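PDB 1Q8B: protein yjcS from Bacillus subtilis, which is of unknown function but belongs to the antibiotic biosynthesis monooxygenase family of dimeric alpha-beta barrel proteins and probably has catalytic activity, perhaps as a monooxygenase. Local coordinates for residues S24-D27 / L28-M32. Residues are numbered along the deposited sequence; the frame is centred on the assembly and turned at random.
Sequences SDKD and LNEIM
D27 and I31 close the first turn of a helix: I31 N donates to D27 O at 2.9 Å in a nearly straight bond (168°). The same aspartate serves as N-cap. A chi1 of 179° swings CG away from the amide and lets the carboxylate reach the helix start. OD2 accepts the capping bond from E30 N (3.2 Å) and weaker ones from N29 N and ND2; because it sits too close to N29 in the model, all three are less sure. Two waters join in: one accepts from D27 N and donates weakly to E30 OE2, while the other accepts from L28 N at 3.0 Å. E30 turns back over the cap, laying its CG against D27 CB at 3.6 Å. On the inner side, I31 CD1 makes a van der Waals contact with K26 O (3.5 Å), and its CG1 packs against K26 CB. Before the cap, S24 OG accepts from K26 N at 3.1 Å, an ST turn that bends the loop leaving strand 13-22. R61 NH2 hydrogen-bonds the carbonyls of S24 and K26, and L28 and I31 rest on I22, seating helix 28-42 against the antiparallel sheet of this ferredoxin-like fold.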
loop_
_atom_site.group_PDB
_atom_site.type_symbol
_atom_site.label_atom_id
_atom_site.label_comp_id
_atom_site.label_asym_id
_atom_site.label_seq_id
_atom_site.Cartn_x
_atom_site.Cartn_y
_atom_site.Cartn_z
ATOM N N SER A 24 -10.785 -15.020 12.233
ATOM C CA SER A 24 -11.570 -14.335 13.250
ATOM C C SER A 24 -12.748 -15.238 13.606
ATOM O O SER A 24 -13.126 -16.110 12.822
ATOM C CB SER A 24 -12.092 -13.008 12.700
ATOM O OG SER A 24 -13.107 -12.472 13.532
ATOM N N ASP A 25 -13.326 -15.039 14.784
ATOM C CA ASP A 25 -14.469 -15.847 15.197
ATOM C C ASP A 25 -15.746 -15.022 15.127
ATOM O O ASP A 25 -16.785 -15.421 15.645
ATOM C CB ASP A 25 -14.267 -16.393 16.619
ATOM C CG ASP A 25 -14.201 -15.296 17.674
ATOM O OD1 ASP A 25 -13.905 -15.623 18.845
ATOM O OD2 ASP A 25 -14.446 -14.113 17.342
ATOM N N LYS A 26 -15.662 -13.868 14.481
ATOM C CA LYS A 26 -16.821 -13.001 14.352
ATOM C C LYS A 26 -17.816 -13.561 13.350
ATOM O O LYS A 26 -17.493 -14.466 12.580
ATOM C CB LYS A 26 -16.393 -11.597 13.922
ATOM C CG LYS A 26 -15.597 -10.857 14.979
ATOM C CD LYS A 26 -15.319 -9.427 14.571
ATOM C CE LYS A 26 -14.553 -8.708 15.666
ATOM N NZ LYS A 26 -14.113 -7.345 15.241
ATOM N N ASP A 27 -19.025 -13.011 13.380
ATOM C CA ASP A 27 -20.107 -13.413 12.490
ATOM C C ASP A 27 -19.728 -13.136 11.035
ATOM O O ASP A 27 -19.288 -12.035 10.707
ATOM C CB ASP A 27 -21.376 -12.632 12.849
ATOM C CG ASP A 27 -22.550 -12.966 11.941
ATOM O OD1 ASP A 27 -23.054 -14.112 12.014
ATOM O OD2 ASP A 27 -22.966 -12.086 11.154
ATOM N N LEU A 28 -19.912 -14.131 10.169
ATOM C CA LEU A 28 -19.581 -13.995 8.753
ATOM C C LEU A 28 -20.223 -12.759 8.116
ATOM O O LEU A 28 -19.626 -12.122 7.245
ATOM C CB LEU A 28 -20.006 -15.256 7.992
ATOM C CG LEU A 28 -19.712 -15.335 6.486
ATOM C CD1 LEU A 28 -18.207 -15.238 6.224
ATOM C CD2 LEU A 28 -20.261 -16.644 5.935
ATOM N N ASN A 29 -21.435 -12.420 8.548
ATOM C CA ASN A 29 -22.126 -11.253 8.005
ATOM C C ASN A 29 -21.400 -9.991 8.431
ATOM O O ASN A 29 -21.190 -9.087 7.626
ATOM C CB ASN A 29 -23.573 -11.182 8.502
ATOM C CG ASN A 29 -24.356 -12.441 8.207
ATOM O OD1 ASN A 29 -24.467 -12.863 7.050
ATOM N ND2 ASN A 29 -24.909 -13.055 9.256
ATOM N N GLU A 30 -21.029 -9.927 9.707
ATOM C CA GLU A 30 -20.316 -8.768 10.223
ATOM C C GLU A 30 -19.026 -8.599 9.429
ATOM O O GLU A 30 -18.682 -7.493 8.998
ATOM C CB GLU A 30 -19.975 -8.958 11.703
ATOM C CG GLU A 30 -21.173 -9.036 12.641
ATOM C CD GLU A 30 -20.759 -9.104 14.113
ATOM O OE1 GLU A 30 -21.654 -9.244 14.977
ATOM O OE2 GLU A 30 -19.542 -9.014 14.410
ATOM N N ILE A 31 -18.317 -9.709 9.243
ATOM C CA ILE A 31 -17.065 -9.697 8.501
ATOM C C ILE A 31 -17.278 -9.217 7.071
ATOM O O ILE A 31 -16.542 -8.362 6.583
ATOM C CB ILE A 31 -16.414 -11.103 8.484
ATOM C CG1 ILE A 31 -16.002 -11.500 9.911
ATOM C CG2 ILE A 31 -15.210 -11.111 7.538
ATOM C CD1 ILE A 31 -15.553 -12.948 10.060
HETATM N N MSE A 32 -18.295 -9.750 6.401
HETATM C CA MSE A 32 -18.560 -9.346 5.029
HETATM C C MSE A 32 -18.900 -7.869 4.883
HETATM O O MSE A 32 -18.608 -7.273 3.852
HETATM C CB MSE A 32 -19.663 -10.207 4.413
HETATM C CG MSE A 32 -19.184 -11.583 3.980
HETATM SE SE MSE A 32 -17.563 -11.521 2.867
HETATM C CE MSE A 32 -18.158 -10.270 1.509
HETATM O O HOH W 1 -19.460 -11.367 15.654
HETATM O O HOH W 2 -21.216 -16.711 10.828
#